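Long-range contacts in DNA polymerase III, beta subunit (PDB 1VPK), which probably tethers DNA polymerase and other proteins to DNA for processive replication, as a ring-shaped head-to-tail homodimer of the beta sliding clamp family: residues S183-R187 and F334-V338; L326-F330 and F351-T355; R187-E193 and G367-V372; N167-L173 and A201-L207; S277-V281 and V313-V317. All coordinates share one frame; numbering follows the deposited sequence. Where two conformers were deposited one is given.

Interaction 1: residues S183-R187 and F334-V338; sequences SDGFR and FIEDV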
# COMPACT_ATOMS: atom_id res chain seq x y z
N SER A 183 16.09 -7.71 -19.61
CA SER A 183 17.26 -7.63 -18.75
C SER A 183 17.54 -6.20 -18.36
O SER A 183 17.15 -5.28 -19.08
CB SER A 183 18.49 -8.17 -19.48
OG SER A 183 19.65 -8.01 -18.68
N ASP A 184 18.25 -6.02 -17.25
CA ASP A 184 18.68 -4.73 -16.80
C ASP A 184 20.18 -4.67 -16.60
O ASP A 184 20.69 -3.73 -15.95
CB ASP A 184 17.94 -4.33 -15.52
CG ASP A 184 18.30 -5.19 -14.31
OD1 ASP A 184 19.16 -6.13 -14.38
OD2 ASP A 184 17.69 -4.90 -13.27
N GLY A 185 20.89 -5.65 -17.14
CA GLY A 185 22.35 -5.72 -16.98
C GLY A 185 22.83 -6.46 -15.74
O GLY A 185 23.97 -6.92 -15.68
N PHE A 186 21.96 -6.57 -14.73
CA PHE A 186 22.29 -7.33 -13.54
C PHE A 186 21.59 -8.69 -13.55
O PHE A 186 22.06 -9.66 -12.96
CB PHE A 186 21.85 -6.58 -12.29
CG PHE A 186 22.61 -5.30 -12.02
CD1 PHE A 186 23.93 -5.33 -11.62
CD2 PHE A 186 21.97 -4.07 -12.10
CE1 PHE A 186 24.61 -4.13 -11.32
CE2 PHE A 186 22.64 -2.89 -11.81
CZ PHE A 186 23.95 -2.92 -11.43
N ARG A 187 20.42 -8.74 -14.17
CA ARG A 187 19.64 -9.97 -14.22
C ARG A 187 18.82 -9.98 -15.51
O ARG A 187 18.71 -8.97 -16.20
CB ARG A 187 18.76 -10.16 -12.96
CG ARG A 187 18.11 -8.92 -12.33
CD ARG A 187 16.89 -8.48 -13.11
NE ARG A 187 16.30 -7.26 -12.55
CZ ARG A 187 15.54 -7.20 -11.46
NH1 ARG A 187 15.04 -6.04 -11.08
NH2 ARG A 187 15.25 -8.27 -10.77
N PHE A 334 17.30 -9.36 -6.01
CA PHE A 334 17.22 -9.92 -7.36
C PHE A 334 16.85 -11.40 -7.35
O PHE A 334 16.19 -11.87 -8.28
CB PHE A 334 18.52 -9.73 -8.13
CG PHE A 334 18.84 -8.31 -8.47
CD1 PHE A 334 17.87 -7.34 -8.65
CD2 PHE A 334 20.15 -7.97 -8.71
CE1 PHE A 334 18.22 -6.03 -9.02
CE2 PHE A 334 20.50 -6.70 -9.07
CZ PHE A 334 19.53 -5.71 -9.23
N ILE A 335 17.22 -12.12 -6.29
CA ILE A 335 16.89 -13.54 -6.21
C ILE A 335 15.44 -13.62 -5.84
O ILE A 335 14.69 -14.43 -6.40
CB ILE A 335 17.70 -14.31 -5.12
CG1 ILE A 335 19.22 -14.17 -5.27
CG2 ILE A 335 17.29 -15.82 -5.09
CD1 ILE A 335 19.74 -14.72 -6.52
N GLU A 336 15.03 -12.82 -4.84
CA GLU A 336 13.65 -12.78 -4.45
C GLU A 336 12.67 -12.42 -5.60
O GLU A 336 11.63 -13.01 -5.71
CB GLU A 336 13.46 -11.84 -3.25
CG GLU A 336 12.01 -11.75 -2.77
CD GLU A 336 11.48 -13.10 -2.31
OE1 GLU A 336 11.92 -13.59 -1.21
OE2 GLU A 336 10.62 -13.68 -3.05
N ASP A 337 13.00 -11.43 -6.42
CA ASP A 337 12.19 -11.09 -7.60
C ASP A 337 11.90 -12.29 -8.49
O ASP A 337 10.79 -12.49 -8.89
CB ASP A 337 12.94 -10.07 -8.45
CG ASP A 337 12.89 -8.68 -7.88
OD1 ASP A 337 12.03 -8.37 -7.03
OD2 ASP A 337 13.68 -7.84 -8.36
N VAL A 338 12.92 -13.09 -8.79
CA VAL A 338 12.75 -14.34 -9.56
C VAL A 338 11.73 -15.29 -8.94
O VAL A 338 10.81 -15.78 -9.61
CB VAL A 338 14.15 -15.04 -9.75
CG1 VAL A 338 14.00 -16.38 -10.26
CG2 VAL A 338 15.10 -14.24 -10.69
O HOH W 1 15.99 -11.14 -10.85

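Interaction 2: residues L326-F330 and F351-T355; sequences LVIAF and FVDST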
# COMPACT_ATOMS: atom_id res chain seq x y z
N LEU A 326 30.52 -24.41 -3.16
CA LEU A 326 30.71 -23.08 -3.72
C LEU A 326 30.33 -22.02 -2.71
O LEU A 326 29.37 -22.20 -1.98
CB LEU A 326 29.84 -22.92 -4.96
CG LEU A 326 29.80 -21.57 -5.67
CD1 LEU A 326 31.18 -21.18 -6.17
CD2 LEU A 326 28.80 -21.70 -6.80
N VAL A 327 31.13 -20.96 -2.63
CA VAL A 327 30.79 -19.75 -1.91
C VAL A 327 30.62 -18.65 -2.99
O VAL A 327 31.49 -18.47 -3.86
CB VAL A 327 31.87 -19.40 -0.89
CG1 VAL A 327 31.56 -18.05 -0.19
CG2 VAL A 327 32.02 -20.54 0.11
N ILE A 328 29.48 -17.97 -2.99
CA ILE A 328 29.09 -17.03 -4.06
C ILE A 328 28.07 -15.99 -3.53
O ILE A 328 27.20 -16.34 -2.78
CB ILE A 328 28.53 -17.77 -5.32
CG1 ILE A 328 28.27 -16.79 -6.46
CG2 ILE A 328 27.22 -18.52 -5.00
CD1 ILE A 328 28.00 -17.46 -7.79
N ALA A 329 28.21 -14.71 -3.91
CA ALA A 329 27.34 -13.64 -3.36
C ALA A 329 26.43 -13.02 -4.41
O ALA A 329 26.85 -12.82 -5.59
CB ALA A 329 28.21 -12.50 -2.70
N PHE A 330 25.23 -12.64 -3.96
CA PHE A 330 24.23 -11.94 -4.79
C PHE A 330 23.54 -10.79 -4.07
O PHE A 330 23.49 -10.73 -2.84
CB PHE A 330 23.15 -12.92 -5.23
CG PHE A 330 23.66 -14.03 -6.11
CD1 PHE A 330 23.82 -13.83 -7.46
CD2 PHE A 330 24.00 -15.26 -5.58
CE1 PHE A 330 24.31 -14.83 -8.26
CE2 PHE A 330 24.47 -16.26 -6.38
CZ PHE A 330 24.63 -16.04 -7.70
N PHE A 351 25.16 -23.03 -11.00
CA PHE A 351 26.32 -22.16 -10.84
C PHE A 351 27.52 -22.75 -11.55
O PHE A 351 27.63 -23.98 -11.73
CB PHE A 351 26.71 -22.04 -9.37
CG PHE A 351 25.58 -21.67 -8.42
CD1 PHE A 351 24.82 -22.65 -7.85
CD2 PHE A 351 25.32 -20.36 -8.07
CE1 PHE A 351 23.80 -22.35 -6.95
CE2 PHE A 351 24.31 -20.05 -7.14
CZ PHE A 351 23.56 -21.07 -6.60
N VAL A 352 28.48 -21.86 -11.88
CA VAL A 352 29.77 -22.27 -12.41
C VAL A 352 30.81 -21.91 -11.34
O VAL A 352 31.35 -22.80 -10.70
CB VAL A 352 30.06 -21.63 -13.82
CG1 VAL A 352 31.43 -22.07 -14.42
CG2 VAL A 352 29.02 -22.05 -14.83
N ASP A 353 31.01 -20.62 -11.11
CA ASP A 353 32.09 -20.04 -10.31
C ASP A 353 31.53 -18.86 -9.53
O ASP A 353 30.46 -18.37 -9.85
CB ASP A 353 33.17 -19.40 -11.22
CG ASP A 353 33.95 -20.38 -11.96
OD1 ASP A 353 34.09 -21.52 -11.46
OD2 ASP A 353 34.42 -20.02 -13.05
N SER A 354 32.31 -18.37 -8.58
CA SER A 354 31.92 -17.20 -7.76
C SER A 354 31.76 -15.95 -8.64
O SER A 354 31.09 -15.00 -8.26
CB SER A 354 32.96 -16.96 -6.65
OG SER A 354 34.18 -16.40 -7.15
N THR A 355 32.35 -15.97 -9.82
CA THR A 355 32.37 -14.82 -10.75
C THR A 355 31.46 -14.98 -11.97
O THR A 355 31.42 -14.11 -12.80
CB THR A 355 33.80 -14.52 -11.19
OG1 THR A 355 34.35 -15.68 -11.83
CG2 THR A 355 34.63 -14.21 -9.97
O HOH W 2 30.49 -14.06 -5.61

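Interaction 3: residues R187-E193 and G367-V372; sequences RLALAEE and GYLYIV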
# COMPACT_ATOMS: atom_id res chain seq x y z
N ARG A 187 20.42 -8.74 -14.17
CA ARG A 187 19.64 -9.97 -14.22
C ARG A 187 18.82 -9.98 -15.51
O ARG A 187 18.71 -8.97 -16.20
CB ARG A 187 18.76 -10.16 -12.96
CG ARG A 187 18.11 -8.92 -12.33
CD ARG A 187 16.89 -8.48 -13.11
NE ARG A 187 16.30 -7.26 -12.55
CZ ARG A 187 15.54 -7.20 -11.46
NH1 ARG A 187 15.04 -6.04 -11.08
NH2 ARG A 187 15.25 -8.27 -10.77
N LEU A 188 18.29 -11.15 -15.83
CA LEU A 188 17.64 -11.40 -17.09
C LEU A 188 16.55 -12.44 -16.87
O LEU A 188 16.69 -13.37 -16.06
CB LEU A 188 18.68 -11.90 -18.09
CG LEU A 188 18.17 -12.42 -19.45
CD1 LEU A 188 19.23 -12.20 -20.51
CD2 LEU A 188 17.86 -13.90 -19.37
N ALA A 189 15.45 -12.24 -17.57
CA ALA A 189 14.33 -13.16 -17.58
C ALA A 189 14.06 -13.57 -19.02
O ALA A 189 14.09 -12.73 -19.92
CB ALA A 189 13.07 -12.50 -17.01
N LEU A 190 13.79 -14.86 -19.22
CA LEU A 190 13.49 -15.36 -20.53
C LEU A 190 12.30 -16.32 -20.48
O LEU A 190 12.26 -17.18 -19.64
CB LEU A 190 14.71 -16.12 -21.04
CG LEU A 190 14.72 -16.68 -22.45
CD1 LEU A 190 16.18 -16.80 -22.89
CD2 LEU A 190 14.03 -18.06 -22.54
N ALA A 191 11.38 -16.17 -21.45
CA ALA A 191 10.20 -17.03 -21.57
C ALA A 191 10.08 -17.44 -23.04
O ALA A 191 10.25 -16.59 -23.95
CB ALA A 191 8.91 -16.23 -21.13
N GLU A 192 9.78 -18.71 -23.29
CA GLU A 192 9.63 -19.21 -24.64
C GLU A 192 8.46 -20.20 -24.71
O GLU A 192 8.32 -21.08 -23.84
CB GLU A 192 10.93 -19.90 -25.05
CG GLU A 192 10.97 -20.49 -26.42
CD GLU A 192 12.34 -21.08 -26.72
OE1 GLU A 192 13.23 -20.28 -27.08
OE2 GLU A 192 12.51 -22.30 -26.58
N GLU A 193 7.62 -20.08 -25.74
CA GLU A 193 6.49 -20.99 -25.89
C GLU A 193 6.25 -21.29 -27.35
O GLU A 193 6.40 -20.42 -28.24
CB GLU A 193 5.20 -20.35 -25.34
CG GLU A 193 5.18 -20.11 -23.83
CD GLU A 193 4.86 -21.35 -23.05
OE1 GLU A 193 4.58 -22.38 -23.68
OE2 GLU A 193 4.88 -21.28 -21.81
N GLY A 367 11.08 -23.75 -20.77
CA GLY A 367 10.47 -22.59 -21.39
C GLY A 367 10.65 -21.30 -20.63
O GLY A 367 10.42 -20.23 -21.20
N TYR A 368 11.10 -21.40 -19.37
CA TYR A 368 11.28 -20.26 -18.47
C TYR A 368 12.60 -20.31 -17.73
O TYR A 368 12.93 -21.33 -17.11
CB TYR A 368 10.11 -20.18 -17.47
CG TYR A 368 8.81 -19.91 -18.19
CD1 TYR A 368 8.04 -20.95 -18.71
CD2 TYR A 368 8.41 -18.61 -18.44
CE1 TYR A 368 6.88 -20.70 -19.42
CE2 TYR A 368 7.24 -18.34 -19.14
CZ TYR A 368 6.49 -19.39 -19.63
OH TYR A 368 5.34 -19.12 -20.31
N LEU A 369 13.38 -19.23 -17.80
CA LEU A 369 14.64 -19.20 -17.07
C LEU A 369 15.09 -17.78 -16.73
O LEU A 369 14.74 -16.79 -17.42
CB LEU A 369 15.75 -19.93 -17.81
CG LEU A 369 16.47 -19.31 -19.00
CD1 LEU A 369 17.52 -18.30 -18.60
CD2 LEU A 369 17.11 -20.40 -19.76
N TYR A 370 15.84 -17.71 -15.65
CA TYR A 370 16.29 -16.45 -15.07
C TYR A 370 17.77 -16.50 -14.84
O TYR A 370 18.26 -17.51 -14.45
CB TYR A 370 15.56 -16.17 -13.74
CG TYR A 370 14.08 -16.13 -14.00
CD1 TYR A 370 13.47 -14.96 -14.42
CD2 TYR A 370 13.30 -17.29 -13.90
CE1 TYR A 370 12.07 -14.94 -14.72
CE2 TYR A 370 11.92 -17.27 -14.17
CZ TYR A 370 11.33 -16.11 -14.59
OH TYR A 370 10.00 -16.05 -14.86
N ILE A 371 18.45 -15.39 -15.06
CA ILE A 371 19.90 -15.26 -14.83
C ILE A 371 20.08 -14.10 -13.83
O ILE A 371 19.40 -13.05 -13.96
CB ILE A 371 20.68 -14.92 -16.14
CG1 ILE A 371 20.43 -15.99 -17.24
CG2 ILE A 371 22.18 -14.72 -15.85
CD1 ILE A 371 21.08 -17.28 -16.97
N VAL A 372 20.90 -14.32 -12.80
CA VAL A 372 21.32 -13.27 -11.87
C VAL A 372 22.86 -13.27 -11.83
O VAL A 372 23.49 -14.31 -11.71
CB VAL A 372 20.74 -13.47 -10.45
CG1 VAL A 372 20.99 -12.24 -9.58
CG2 VAL A 372 19.22 -13.69 -10.49

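Interaction 4: residues N167-L173 and A201-L207; sequences NGVFWEL and ASFLLSL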
# COMPACT_ATOMS: atom_id res chain seq x y z
N ASN A 167 15.58 -1.01 -21.68
CA ASN A 167 14.33 -0.45 -21.21
C ASN A 167 13.17 -0.97 -22.07
O ASN A 167 12.54 -0.23 -22.85
CB ASN A 167 14.41 1.09 -21.27
CG ASN A 167 13.15 1.78 -20.70
OD1 ASN A 167 12.54 2.58 -21.36
ND2 ASN A 167 12.76 1.41 -19.46
N GLY A 168 12.92 -2.28 -21.96
CA GLY A 168 11.96 -2.93 -22.82
C GLY A 168 12.08 -4.43 -22.80
O GLY A 168 12.83 -5.01 -21.99
N VAL A 169 11.30 -5.05 -23.68
CA VAL A 169 11.28 -6.49 -23.82
C VAL A 169 11.54 -6.82 -25.28
O VAL A 169 10.97 -6.22 -26.19
CB VAL A 169 9.93 -7.11 -23.43
CG1 VAL A 169 9.96 -8.67 -23.61
CG2 VAL A 169 9.53 -6.74 -22.01
N PHE A 170 12.43 -7.79 -25.46
CA PHE A 170 12.88 -8.22 -26.77
C PHE A 170 12.05 -9.41 -27.20
O PHE A 170 11.89 -10.38 -26.44
CB PHE A 170 14.39 -8.53 -26.71
CG PHE A 170 15.04 -8.74 -28.06
CD1 PHE A 170 15.05 -7.72 -29.01
CD2 PHE A 170 15.68 -9.94 -28.36
CE1 PHE A 170 15.65 -7.92 -30.24
CE2 PHE A 170 16.28 -10.14 -29.61
CZ PHE A 170 16.26 -9.13 -30.53
N TRP A 171 11.54 -9.36 -28.42
CA TRP A 171 10.73 -10.42 -28.98
C TRP A 171 11.53 -11.13 -30.05
O TRP A 171 12.03 -10.47 -30.95
CB TRP A 171 9.46 -9.86 -29.62
CG TRP A 171 8.51 -9.15 -28.71
CD1 TRP A 171 8.80 -8.13 -27.86
CD2 TRP A 171 7.09 -9.34 -28.65
NE1 TRP A 171 7.65 -7.71 -27.20
CE2 TRP A 171 6.59 -8.45 -27.67
CE3 TRP A 171 6.20 -10.19 -29.30
CZ2 TRP A 171 5.22 -8.37 -27.36
CZ3 TRP A 171 4.86 -10.16 -28.95
CH2 TRP A 171 4.38 -9.23 -28.00
N GLU A 172 11.61 -12.47 -29.98
CA GLU A 172 12.19 -13.29 -31.02
C GLU A 172 11.21 -14.31 -31.52
O GLU A 172 10.73 -15.18 -30.75
CB GLU A 172 13.41 -14.05 -30.52
CG GLU A 172 14.58 -13.18 -30.19
CD GLU A 172 15.71 -14.01 -29.61
OE1 GLU A 172 16.04 -15.06 -30.17
OE2 GLU A 172 16.24 -13.64 -28.56
N LEU A 173 10.89 -14.22 -32.80
CA LEU A 173 10.03 -15.20 -33.46
C LEU A 173 10.83 -16.16 -34.36
O LEU A 173 11.67 -15.75 -35.17
CB LEU A 173 8.92 -14.56 -34.33
CG LEU A 173 7.70 -13.90 -33.74
CD1 LEU A 173 6.87 -14.92 -32.95
CD2 LEU A 173 8.08 -12.70 -32.88
N ALA A 201 11.71 -13.32 -37.14
CA ALA A 201 11.73 -11.88 -36.88
C ALA A 201 12.14 -11.62 -35.46
O ALA A 201 11.99 -12.48 -34.59
CB ALA A 201 10.35 -11.27 -37.14
N SER A 202 12.65 -10.41 -35.21
CA SER A 202 12.90 -9.94 -33.84
C SER A 202 12.85 -8.41 -33.78
O SER A 202 13.05 -7.74 -34.80
CB SER A 202 14.26 -10.47 -33.34
OG SER A 202 15.31 -9.81 -34.01
N PHE A 203 12.51 -7.89 -32.60
CA PHE A 203 12.37 -6.46 -32.37
C PHE A 203 12.35 -6.17 -30.86
O PHE A 203 12.00 -7.03 -30.05
CB PHE A 203 11.09 -5.94 -33.03
CG PHE A 203 9.84 -6.75 -32.70
CD1 PHE A 203 9.09 -6.47 -31.54
CD2 PHE A 203 9.40 -7.75 -33.58
CE1 PHE A 203 7.95 -7.19 -31.25
CE2 PHE A 203 8.24 -8.48 -33.30
CZ PHE A 203 7.53 -8.22 -32.14
N LEU A 204 12.70 -4.95 -30.50
CA LEU A 204 12.64 -4.48 -29.12
C LEU A 204 11.46 -3.51 -28.98
O LEU A 204 11.33 -2.57 -29.75
CB LEU A 204 13.94 -3.79 -28.78
CG LEU A 204 14.12 -3.21 -27.38
CD1 LEU A 204 14.07 -4.22 -26.30
CD2 LEU A 204 15.42 -2.42 -27.32
N LEU A 205 10.58 -3.78 -28.03
CA LEU A 205 9.56 -2.81 -27.66
C LEU A 205 9.92 -2.23 -26.29
O LEU A 205 10.42 -2.96 -25.40
CB LEU A 205 8.17 -3.46 -27.63
CG LEU A 205 7.62 -4.04 -28.95
CD1 LEU A 205 6.28 -4.69 -28.68
CD2 LEU A 205 7.52 -2.99 -30.09
N SER A 206 9.69 -0.93 -26.13
CA SER A 206 10.02 -0.18 -24.92
C SER A 206 9.22 -0.69 -23.74
O SER A 206 8.16 -1.33 -23.91
CB SER A 206 9.76 1.34 -25.08
OG SER A 206 8.35 1.67 -24.96
N LEU A 207 9.70 -0.40 -22.53
CA LEU A 207 8.98 -0.82 -21.35
C LEU A 207 7.61 -0.16 -21.28
O LEU A 207 6.63 -0.84 -20.96
CB LEU A 207 9.80 -0.50 -20.10
CG LEU A 207 9.22 -0.94 -18.75
CD1 LEU A 207 8.84 -2.41 -18.74
CD2 LEU A 207 10.25 -0.64 -17.71

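Interaction 5: residues S277-V281 and V313-V317; sequences SLKRV and VVDEV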
# COMPACT_ATOMS: atom_id res chain seq x y z
N SER A 277 14.02 -17.74 3.72
CA SER A 277 15.42 -17.56 4.13
C SER A 277 15.91 -16.22 3.65
O SER A 277 16.57 -15.50 4.41
CB SER A 277 16.29 -18.68 3.54
OG SER A 277 17.63 -18.61 4.02
N LEU A 278 15.61 -15.88 2.39
CA LEU A 278 15.98 -14.55 1.86
C LEU A 278 15.37 -13.42 2.70
O LEU A 278 16.06 -12.46 3.08
CB LEU A 278 15.60 -14.42 0.38
CG LEU A 278 16.58 -15.23 -0.47
CD1 LEU A 278 16.04 -15.51 -1.85
CD2 LEU A 278 17.97 -14.58 -0.57
N LYS A 279 14.10 -13.56 3.05
CA LYS A 279 13.48 -12.57 3.93
C LYS A 279 14.21 -12.39 5.29
O LYS A 279 14.39 -11.26 5.78
CB LYS A 279 12.03 -12.92 4.20
CG LYS A 279 11.05 -12.62 3.07
CD LYS A 279 9.63 -12.49 3.70
N ARG A 280 14.64 -13.50 5.89
CA ARG A 280 15.38 -13.45 7.16
C ARG A 280 16.71 -12.69 7.00
O ARG A 280 17.02 -11.82 7.81
CB ARG A 280 15.58 -14.87 7.77
CG ARG A 280 14.24 -15.48 8.12
CD ARG A 280 14.25 -16.81 8.86
NE ARG A 280 14.73 -17.93 8.07
CZ ARG A 280 13.97 -18.89 7.51
NH1 ARG A 280 12.65 -18.89 7.61
NH2 ARG A 280 14.53 -19.87 6.86
N VAL A 281 17.48 -12.98 5.95
CA VAL A 281 18.78 -12.36 5.83
C VAL A 281 18.68 -10.91 5.39
O VAL A 281 19.56 -10.14 5.68
CB VAL A 281 19.79 -13.17 4.93
CG1 VAL A 281 19.99 -14.62 5.49
CG2 VAL A 281 19.35 -13.20 3.47
N VAL A 313 23.64 -12.14 10.20
CA VAL A 313 22.68 -13.23 10.18
C VAL A 313 23.28 -14.37 9.37
O VAL A 313 23.92 -14.14 8.35
CB VAL A 313 21.30 -12.83 9.60
CG1 VAL A 313 21.42 -12.33 8.17
CG2 VAL A 313 20.30 -13.98 9.72
N VAL A 314 23.05 -15.58 9.85
CA VAL A 314 23.36 -16.79 9.12
C VAL A 314 22.11 -17.64 9.19
O VAL A 314 21.53 -17.82 10.26
CB VAL A 314 24.53 -17.56 9.75
CG1 VAL A 314 24.77 -18.88 8.98
CG2 VAL A 314 25.75 -16.67 9.81
N ASP A 315 21.65 -18.07 8.03
CA ASP A 315 20.51 -18.97 7.93
C ASP A 315 20.89 -20.22 7.12
O ASP A 315 21.38 -20.12 6.02
CB ASP A 315 19.33 -18.29 7.24
CG ASP A 315 18.04 -19.07 7.44
OD1 ASP A 315 17.77 -19.50 8.58
OD2 ASP A 315 17.32 -19.31 6.48
N GLU A 316 20.60 -21.38 7.66
CA GLU A 316 21.00 -22.63 7.02
C GLU A 316 19.79 -23.37 6.50
O GLU A 316 18.89 -23.65 7.27
CB GLU A 316 21.71 -23.48 8.05
CG GLU A 316 22.20 -24.82 7.50
CD GLU A 316 23.19 -25.47 8.44
OE1 GLU A 316 24.32 -24.96 8.54
OE2 GLU A 316 22.83 -26.48 9.07
N VAL A 317 19.75 -23.68 5.20
CA VAL A 317 18.60 -24.37 4.62
C VAL A 317 18.98 -25.67 3.95
O VAL A 317 20.07 -25.77 3.37
CB VAL A 317 17.79 -23.48 3.65
CG1 VAL A 317 17.43 -22.18 4.35
CG2 VAL A 317 18.50 -23.20 2.38

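Interaction 1: residues S183-R187 and F334-V338
The charged part of this contact runs through the guanidinium of R187. Its NH2 gives a nearly straight bond (173°) to D337 OD2 at 2.9 Å, lying in the guanidinium plane and using the anti lone pair of that oxygen; D337 OD1 is paired with K340. On the other flank R187 NE donates to D184 OD2 at 2.8 Å, from above the carboxylate plane, which makes D184, R187 and D337 a salt-bridge network. A water 3.0 Å from R187 NH2 passes the link on to F334 O.

In fold terms, the turn linking strands 177-183 and 187-194 of the central clamp domain meets helix 332-341 of the C-terminal domain. Inside that turn, D184 OD1 accepts from F186 N (an Asx turn) and from R187 N, and S183 OG accepts from G185 N in an ST turn.

The aromatic part centres on F334. With chi1 at 37°, R187 CG lies between its backbone N and carbonyl carbon and over one face of the F334 ring, 4.1 Å from the centroid, a CH-pi contact; the bend at chi2 carries the rest of the chain toward D337. F334 CD1 lies over a face of the guanidinium. F186 CB reaches F334 CE2 at 3.5 Å; the two rings are slid apart and barely overlap.

Interaction 2: residues L326-F330 and F351-T355
Within the C-terminal clamp domain, edge strand 326-330 of a four-stranded antiparallel sheet packs under the loop that joins strands 346-351 and 358-362 of the larger sheet. The directions of the touching parts are 81° apart, and the contact is mostly apolar. L326 brings its two methyls to different places: CD2 presses on F351 CB at 3.3 Å and leans obliquely on the start of the ring, whereas CD1 lies against the peptide between D353 and S354, 3.9 Å from S354 N.

I328 is also forked. Its CG1 stands anti to the backbone N (chi1 -174°) and the chain stays extended, which carries CD1 under the loop to D353 O at 3.3 Å; the CG2 branch approaches F351 CE2 at 3.9 Å. Replacing I328 by an alanine would probably leave a gap between the F351 ring and the D353-S354 backbone, because both branches that fill it would be gone. F330 CE2 comes to the edge of the F351 ring, near its plane. L326 and I328 thus approach the F351 ring obliquely and F330 at its edge, and F351 also touches I296 of the neighbouring strand and C358 beyond the loop.

Polar coupling is sparse. V327 O has S354 CB 3.5 Å away, a plain van der Waals approach. The backbones are joined through a water that accepts from A329 N at 2.9 Å and donates to S354 O at 2.9 Å.

Interaction 3: residues R187-E193 and G367-V372
L188 and I371 lie side by side, pointing the same way from the sheet, with L188 CD2 3.9 Å from I371 CG1. Next along this face L190 CB meets L369 CG at 4.2 Å. Across the sheet, the small side chains of A189 and A191 each face a tyrosine: A189 CB is 3.5 Å from Y370 CE1, and, in the conformer of Y368 described, A191 CB is 3.3 Å from Y368 CE2. Helix 143-153 covers this second face through V153 and M149, and V338 of helix 332-341 packs on Y370, whose OH is bonded to K152 O.

The backbone evidence for pairing is regular. L188 and I371 exchange two hydrogen bonds, L190 and L369 another two, and E192 N closes the series on G367 O at 2.7 Å. G367 has a positive phi, and a CB on it would clash with E192 O.

At the polar edge, in that same conformer, Y368 OH donates to E193 OE2 at 2.7 Å, on the anti lone pair, the carboxylate and ring planes standing 59° apart. The bend of E193 at chi2 (-80°) turns its acid back to the tyrosine, while E192 pairs with R179.

The strand axes approach to 4.6 Å and run antiparallel (173°), a ladder that fuses the sheets of the central and C-terminal domains into one continuous layer, the interdomain joint of a beta sliding clamp.

Interaction 4: residues N167-L173 and A201-L207
W171 and F203, an antiparallel hydrogen-bonded pair on two strands of the central clamp domain, form an offset stack, the centroids of the indole's five-membered ring and the phenyl ring 4.6 Å apart and the planes at 26°. F203 CE1 lies over one indole face, 3.3 Å from W171 CG, and W171 CB lies over the face of the phenyl ring, a CH-pi contact. Farther along the indole, L205 CD1 reaches W171 NE1 at 3.6 Å. A serine in place of W171 would probably leave F203 without its stacking partner and L205 CD1 with a gap beside it.

The first torsion of F203 (chi1 50°) sets CG between the backbone N and the carbonyl carbon. M210 of helix 207-218 and L178 and L180 close in on the indole, and Y229 meets the F203 ring.

On the opposite face F170 runs past the backbone, CD1 3.3 Å from F203 O, and stacks on F252; E172 bonds Y255. Six backbone bonds hold the strands, W171 N to F203 O being almost straight (178°). A CB on G168 would clash with L205 O, and L207 N, at the start of the helix, donates to N167 O at 2.9 Å.

Interaction 5: residues S277-V281 and V313-V317
D315 of strand 313-317 points its carboxylate at helix 277-281, where S277 and R280, one turn apart, converge on OD2. S277 OG, held anti to its own N (chi1 -174°), donates to D315 OD2 at 2.6 Å on the anti lone pair. R280 NH2 comes from the syn side, 22° out of the carboxylate plane, and bonds the same D315 OD2 at 2.9 Å. One oxygen thus takes two donors, from different sides. The guanidinium is turned steeply, its plane 71° from that of the carboxylate, so this is no flat bidentate pair: the R280 NE bonds to D315 OD1 and OD2 are both weak. A bend at chi3 folds the arginine chain back, and S277 CA lies over one face of the guanidinium.

Valines frame the polar centre. V281 and V313 cross at about a right angle, V313 CG1 resting 3.5 Å from V281 CA, and V281 CG1 also nears D315 CB. Toward the other end V317 CG1 packs on S277 OG at 3.6 Å. The helix and strand axes run nearly antiparallel and approach to 8.6 Å, and L303 of the adjoining strand 300-307 also backs S277 and V281.

The strand is the outermost in its sheet within the chain, and V313 to D315 pair antiparallel with a strand of the second subunit. There D315 OD1 is hydrogen-bonded to S114 and T115 of that subunit. One buried acid thus joins helix, edge strand and dimer interface; its gathered donors and the arginine charge would probably favour the ionised form.

From the N terminus, interaction 4 comes first, closing a loop of 27 residues within the central domain between 167-173 and 201-207. Interactions 1 and 3 both open in or next to the strand 187-194, share R187, and close much later on helix 332-341 and strand 368-372; they cross each other, and both cross interaction 4. Together they bind the central to the C-terminal domain. Nested inside both long loops is interaction 5, which ties helix 271-285 to the subunit-edge strand. Interaction 2 follows in series, nested in interaction 3 but crossing interaction 1, which it touches through F330 and I335. It joins the four-stranded sheet to the large sheet that runs on into the central domain.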